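Local coordinates for hypothetical 27.5 kDa protein in SPX19-GCR2 intergenic region (Saccharomyces cerevisiae, PDB 1JZT) that catalyses the interconversion of the R and S epimers of hydrated NADH and NADPH, so that both forms of the damaged cofactor can be repaired, at residues A35-A40 and K82-N87; D16-G21 and N228-E233. One frame throughout, in Å; residues are numbered along the deposited sequence.

Contact 1: residues A35-A40 and K82-N87; sequences AGFSVA and KLFGYN
Two helices of the Rossmann-like YjeF N-terminal domain, 28-46 and 69-83, meet here through F37 and A40 on the first and F84, beside the C-terminal part of the second. The F84 ring reaches across to helix 28-46 with CG anti to its carbonyl carbon (chi1 -66°). It lands where F37 and A40, three residues apart and so on neighbouring turns, offer a ring and a methyl. A40 points its CB at the F84 ring, 3.6 Å from F84 CE2; a side chain no larger than a methyl lets the phenyl come right up to the helix backbone. F37 CG is anti to the backbone N (chi1 180°), which carries its ring forward until CE1 lies 3.7 Å from F84 CZ, at the edge of the F84 ring. The two phenyl planes stand at 83°, centroids 5.9 Å apart, in an oblique aromatic pair. F37 also packs edge-to-face with H80, so that ring meets helix 69-83 itself as well as F84. Just after F84, G85 turns the chain out of the helix in a Schellman motif, its positive phi easily adopted by a residue lacking CB, since a CB there would be jammed against F84 O, and its N bonds to K82 O. No hydrogen bond or charge joins the segments: the contact is purely apolar, holding by the close fit of two rings and a methyl.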
loop_
_atom_site.group_PDB
_atom_site.type_symbol
_atom_site.label_atom_id
_atom_site.label_comp_id
_atom_site.label_asym_id
_atom_site.label_seq_id
_atom_site.Cartn_x
_atom_site.Cartn_y
_atom_site.Cartn_z
ATOM N N ALA A 35 4.234 -8.552 1.533
ATOM C CA ALA A 35 3.483 -7.322 1.783
ATOM C C ALA A 35 2.687 -6.905 0.547
ATOM O O ALA A 35 1.495 -6.590 0.641
ATOM C CB ALA A 35 4.429 -6.197 2.196
ATOM N N GLY A 36 3.350 -6.893 -0.605
ATOM C CA GLY A 36 2.682 -6.522 -1.842
ATOM C C GLY A 36 1.550 -7.483 -2.161
ATOM O O GLY A 36 0.521 -7.089 -2.728
ATOM N N PHE A 37 1.735 -8.751 -1.801
ATOM C CA PHE A 37 0.709 -9.760 -2.043
ATOM C C PHE A 37 -0.525 -9.403 -1.221
ATOM O O PHE A 37 -1.654 -9.421 -1.730
ATOM C CB PHE A 37 1.197 -11.156 -1.640
ATOM C CG PHE A 37 0.169 -12.236 -1.861
ATOM C CD1 PHE A 37 0.046 -12.849 -3.101
ATOM C CD2 PHE A 37 -0.727 -12.579 -0.853
ATOM C CE1 PHE A 37 -0.958 -13.785 -3.346
ATOM C CE2 PHE A 37 -1.743 -13.515 -1.085
ATOM C CZ PHE A 37 -1.853 -14.115 -2.337
ATOM N N SER A 38 -0.300 -9.062 0.045
ATOM C CA SER A 38 -1.385 -8.687 0.953
ATOM C C SER A 38 -2.239 -7.572 0.368
ATOM O O SER A 38 -3.462 -7.667 0.326
ATOM C CB SER A 38 -0.816 -8.223 2.299
ATOM O OG SER A 38 -0.250 -9.298 3.014
ATOM N N VAL A 39 -1.583 -6.501 -0.062
ATOM C CA VAL A 39 -2.289 -5.370 -0.650
ATOM C C VAL A 39 -3.143 -5.814 -1.834
ATOM O O VAL A 39 -4.303 -5.437 -1.940
ATOM C CB VAL A 39 -1.314 -4.288 -1.145
ATOM C CG1 VAL A 39 -2.094 -3.140 -1.788
ATOM C CG2 VAL A 39 -0.474 -3.777 0.021
ATOM N N ALA A 40 -2.563 -6.592 -2.742
ATOM C CA ALA A 40 -3.307 -7.083 -3.904
ATOM C C ALA A 40 -4.527 -7.899 -3.470
ATOM O O ALA A 40 -5.626 -7.748 -4.017
ATOM C CB ALA A 40 -2.403 -7.933 -4.770
ATOM N N LYS A 82 -2.243 -8.158 -11.701
ATOM C CA LYS A 82 -2.267 -8.554 -13.105
ATOM C C LYS A 82 -2.591 -10.048 -13.146
ATOM O O LYS A 82 -3.429 -10.487 -13.927
ATOM C CB LYS A 82 -0.906 -8.282 -13.757
ATOM C CG LYS A 82 -0.839 -8.620 -15.238
ATOM C CD LYS A 82 -1.710 -7.685 -16.058
ATOM C CE LYS A 82 -1.666 -8.036 -17.534
ATOM N NZ LYS A 82 -2.512 -7.089 -18.312
ATOM N N LEU A 83 -1.936 -10.825 -12.287
ATOM C CA LEU A 83 -2.182 -12.258 -12.241
ATOM C C LEU A 83 -3.613 -12.547 -11.793
ATOM O O LEU A 83 -4.234 -13.502 -12.266
ATOM C CB LEU A 83 -1.178 -12.940 -11.302
ATOM C CG LEU A 83 0.218 -13.125 -11.919
ATOM C CD1 LEU A 83 1.282 -13.085 -10.847
ATOM C CD2 LEU A 83 0.258 -14.439 -12.693
ATOM N N PHE A 84 -4.137 -11.712 -10.897
ATOM C CA PHE A 84 -5.492 -11.888 -10.383
ATOM C C PHE A 84 -6.590 -11.528 -11.389
ATOM O O PHE A 84 -7.774 -11.732 -11.117
ATOM C CB PHE A 84 -5.700 -11.068 -9.097
ATOM C CG PHE A 84 -4.871 -11.533 -7.925
ATOM C CD1 PHE A 84 -4.326 -12.815 -7.897
ATOM C CD2 PHE A 84 -4.650 -10.685 -6.836
ATOM C CE1 PHE A 84 -3.567 -13.248 -6.810
ATOM C CE2 PHE A 84 -3.892 -11.110 -5.743
ATOM C CZ PHE A 84 -3.350 -12.394 -5.729
ATOM N N GLY A 85 -6.209 -10.980 -12.537
ATOM C CA GLY A 85 -7.207 -10.644 -13.538
ATOM C C GLY A 85 -7.533 -9.173 -13.714
ATOM O O GLY A 85 -8.412 -8.829 -14.509
ATOM N N TYR A 86 -6.845 -8.301 -12.983
ATOM C CA TYR A 86 -7.091 -6.865 -13.104
ATOM C C TYR A 86 -6.199 -6.225 -14.165
ATOM O O TYR A 86 -5.311 -6.872 -14.720
ATOM C CB TYR A 86 -6.875 -6.164 -11.758
ATOM C CG TYR A 86 -7.847 -6.600 -10.684
ATOM C CD1 TYR A 86 -7.706 -7.832 -10.052
ATOM C CD2 TYR A 86 -8.937 -5.803 -10.335
ATOM C CE1 TYR A 86 -8.625 -8.268 -9.102
ATOM C CE2 TYR A 86 -9.869 -6.226 -9.383
ATOM C CZ TYR A 86 -9.710 -7.458 -8.775
ATOM O OH TYR A 86 -10.637 -7.903 -7.870
ATOM N N ASN A 87 -6.452 -4.951 -14.439
ATOM C CA ASN A 87 -5.693 -4.193 -15.425
ATOM C C ASN A 87 -4.890 -3.111 -14.716
ATOM O O ASN A 87 -5.199 -1.920 -14.816
ATOM C CB ASN A 87 -6.651 -3.554 -16.424
ATOM C CG ASN A 87 -7.535 -4.572 -17.102
ATOM O OD1 ASN A 87 -7.045 -5.497 -17.751
ATOM N ND2 ASN A 87 -8.846 -4.414 -16.953
#

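Contact 2: residues D16-G21 and N228-E233; sequences DKELMG and NKFGFE
The F230 ring receives the carboxylate of E18 at its edge: OE2 lies near the ring plane, 3.3 Å from F230 CZ, and no atom of 16-21 sits over either ring face. F226, from helix 224-229, makes an edge-to-face pair with F230, and E14 and I15 of helix 9-19 also touch that ring. The carboxylate is turned 47° from the phenyl plane. Its other oxygen, OE1, takes a hydrogen bond from K229 through its syn lone pair, completing a salt bridge of 2.7 Å between K229 NZ and E18 OE1. The two oxygens thus divide the work, one facing the ammonium group and the other the aromatic rim.

E18 and K229 approach from opposite directions. K229 leaves its backbone with CG anti to N and then bends at chi3 (76°), which brings NZ round to the acid; a long flexible chain suits this exposed place. F230, by contrast, is buried, as befits a phenyl wedged against helix 9-19. With an alanine at E18, the K229 ammonium would probably lose its mate here and F230 CZ would be left without the carboxylate oxygen beside it.

Both helices finish here. G21 N bonds to E18 O beyond the end of helix 9-19, while G231, with positive phi, closes helix 224-229 in a Schellman motif, G231 N bonding to N228 O. A carboxylate oxygen beside the slightly positive hydrogens of a phenyl rim is electrostatically favourable, so the contact probably combines a salt bridge near the surface, likely weakened by solvent, with a polar-aromatic attraction to a buried ring.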
loop_
_atom_site.group_PDB
_atom_site.type_symbol
_atom_site.label_atom_id
_atom_site.label_comp_id
_atom_site.label_asym_id
_atom_site.label_seq_id
_atom_site.Cartn_x
_atom_site.Cartn_y
_atom_site.Cartn_z
ATOM N N ASP A 16 11.120 -3.641 11.909
ATOM C CA ASP A 16 11.700 -3.889 10.597
ATOM C C ASP A 16 13.191 -4.154 10.693
ATOM O O ASP A 16 13.717 -5.048 10.028
ATOM C CB ASP A 16 11.460 -2.696 9.681
ATOM C CG ASP A 16 10.288 -2.906 8.754
ATOM O OD1 ASP A 16 9.314 -3.565 9.170
ATOM O OD2 ASP A 16 10.339 -2.405 7.613
ATOM N N LYS A 17 13.871 -3.371 11.523
ATOM C CA LYS A 17 15.307 -3.530 11.699
ATOM C C LYS A 17 15.621 -4.912 12.252
ATOM O O LYS A 17 16.564 -5.564 11.813
ATOM C CB LYS A 17 15.854 -2.458 12.645
ATOM C CG LYS A 17 17.346 -2.583 12.920
ATOM C CD LYS A 17 17.804 -1.601 14.002
ATOM C CE LYS A 17 19.217 -1.929 14.478
ATOM N NZ LYS A 17 19.698 -1.039 15.582
ATOM N N GLU A 18 14.832 -5.357 13.221
ATOM C CA GLU A 18 15.060 -6.667 13.806
ATOM C C GLU A 18 14.717 -7.795 12.847
ATOM O O GLU A 18 15.477 -8.759 12.727
ATOM C CB GLU A 18 14.260 -6.834 15.098
ATOM C CG GLU A 18 14.941 -6.229 16.314
ATOM C CD GLU A 18 14.242 -6.585 17.606
ATOM O OE1 GLU A 18 13.974 -7.790 17.827
ATOM O OE2 GLU A 18 13.973 -5.663 18.407
ATOM N N LEU A 19 13.581 -7.680 12.163
ATOM C CA LEU A 19 13.166 -8.724 11.232
ATOM C C LEU A 19 14.234 -9.028 10.188
ATOM O O LEU A 19 14.478 -10.190 9.863
ATOM C CB LEU A 19 11.856 -8.343 10.537
ATOM C CG LEU A 19 10.607 -8.375 11.416
ATOM C CD1 LEU A 19 9.384 -7.960 10.594
ATOM C CD2 LEU A 19 10.407 -9.781 11.979
HETATM N N MSE A 20 14.886 -7.998 9.670
HETATM C CA MSE A 20 15.909 -8.237 8.669
HETATM C C MSE A 20 17.326 -8.255 9.224
HETATM O O MSE A 20 18.298 -8.188 8.475
HETATM C CB MSE A 20 15.757 -7.233 7.523
HETATM C CG MSE A 20 14.598 -7.612 6.600
HETATM SE SE MSE A 20 13.983 -6.180 5.481
HETATM C CE MSE A 20 13.000 -5.185 6.826
ATOM N N GLY A 21 17.432 -8.368 10.547
ATOM C CA GLY A 21 18.734 -8.434 11.188
ATOM C C GLY A 21 19.297 -9.845 11.096
ATOM O O GLY A 21 18.566 -10.774 10.759
ATOM N N ASN A 228 4.311 -9.878 21.047
ATOM C CA ASN A 228 4.139 -9.520 22.453
ATOM C C ASN A 228 5.270 -8.616 22.938
ATOM O O ASN A 228 5.041 -7.683 23.709
ATOM C CB ASN A 228 4.067 -10.776 23.328
ATOM C CG ASN A 228 2.794 -11.583 23.094
ATOM O OD1 ASN A 228 1.881 -11.137 22.396
ATOM N ND2 ASN A 228 2.727 -12.769 23.683
ATOM N N LYS A 229 6.486 -8.894 22.482
ATOM C CA LYS A 229 7.642 -8.097 22.867
ATOM C C LYS A 229 7.447 -6.643 22.466
ATOM O O LYS A 229 7.940 -5.730 23.131
ATOM C CB LYS A 229 8.909 -8.633 22.198
ATOM C CG LYS A 229 10.134 -7.774 22.457
ATOM C CD LYS A 229 11.392 -8.427 21.934
ATOM C CE LYS A 229 11.494 -8.329 20.430
ATOM N NZ LYS A 229 12.752 -8.970 19.952
ATOM N N PHE A 230 6.726 -6.431 21.373
ATOM C CA PHE A 230 6.488 -5.083 20.881
ATOM C C PHE A 230 5.132 -4.517 21.263
ATOM O O PHE A 230 4.667 -3.541 20.674
ATOM C CB PHE A 230 6.687 -5.051 19.365
ATOM C CG PHE A 230 8.126 -4.965 18.952
ATOM C CD1 PHE A 230 8.791 -3.742 18.972
ATOM C CD2 PHE A 230 8.823 -6.103 18.554
ATOM C CE1 PHE A 230 10.130 -3.653 18.598
ATOM C CE2 PHE A 230 10.161 -6.024 18.180
ATOM C CZ PHE A 230 10.819 -4.794 18.201
ATOM N N GLY A 231 4.498 -5.139 22.252
ATOM C CA GLY A 231 3.221 -4.650 22.732
ATOM C C GLY A 231 1.944 -5.082 22.039
ATOM O O GLY A 231 0.877 -4.560 22.365
ATOM N N PHE A 232 2.018 -6.011 21.091
ATOM C CA PHE A 232 0.792 -6.449 20.433
ATOM C C PHE A 232 0.717 -7.961 20.277
ATOM O O PHE A 232 1.682 -8.673 20.538
ATOM C CB PHE A 232 0.621 -5.764 19.066
ATOM C CG PHE A 232 1.597 -6.222 18.016
ATOM C CD1 PHE A 232 2.919 -5.788 18.032
ATOM C CD2 PHE A 232 1.178 -7.056 16.983
ATOM C CE1 PHE A 232 3.810 -6.178 17.029
ATOM C CE2 PHE A 232 2.060 -7.454 15.975
ATOM C CZ PHE A 232 3.375 -7.011 15.998
ATOM N N GLU A 233 -0.447 -8.444 19.859
ATOM C CA GLU A 233 -0.658 -9.869 19.660
ATOM C C GLU A 233 -0.738 -10.152 18.158
ATOM O O GLU A 233 -1.302 -9.362 17.405
ATOM C CB GLU A 233 -1.965 -10.299 20.331
ATOM C CG GLU A 233 -1.992 -11.753 20.764
ATOM C CD GLU A 233 -1.123 -12.008 21.977
ATOM O OE1 GLU A 233 -1.441 -11.465 23.056
ATOM O OE2 GLU A 233 -0.123 -12.749 21.852
#

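Contact 2 joins helix 9-19 near the start of the chain to the end of helix 224-229, its two segments separated by 206 residues, and contact 1 is nested within that loop. Their centres lie 26 Å apart and their nearest atoms about 9 Å, so they do not touch. Helices 9-19 and 28-46 follow each other, and M20, modelled as selenomethionine just beyond the first, packs on L28 and L31 of the second, linking the two regions. Contact 1 joins helix 28-46 to helix 69-83, which follows strand 60-65 of the mixed sheet; contact 2 lies farther from the chain's centre. Together they tie the N-terminal helices to early and late parts of one domain.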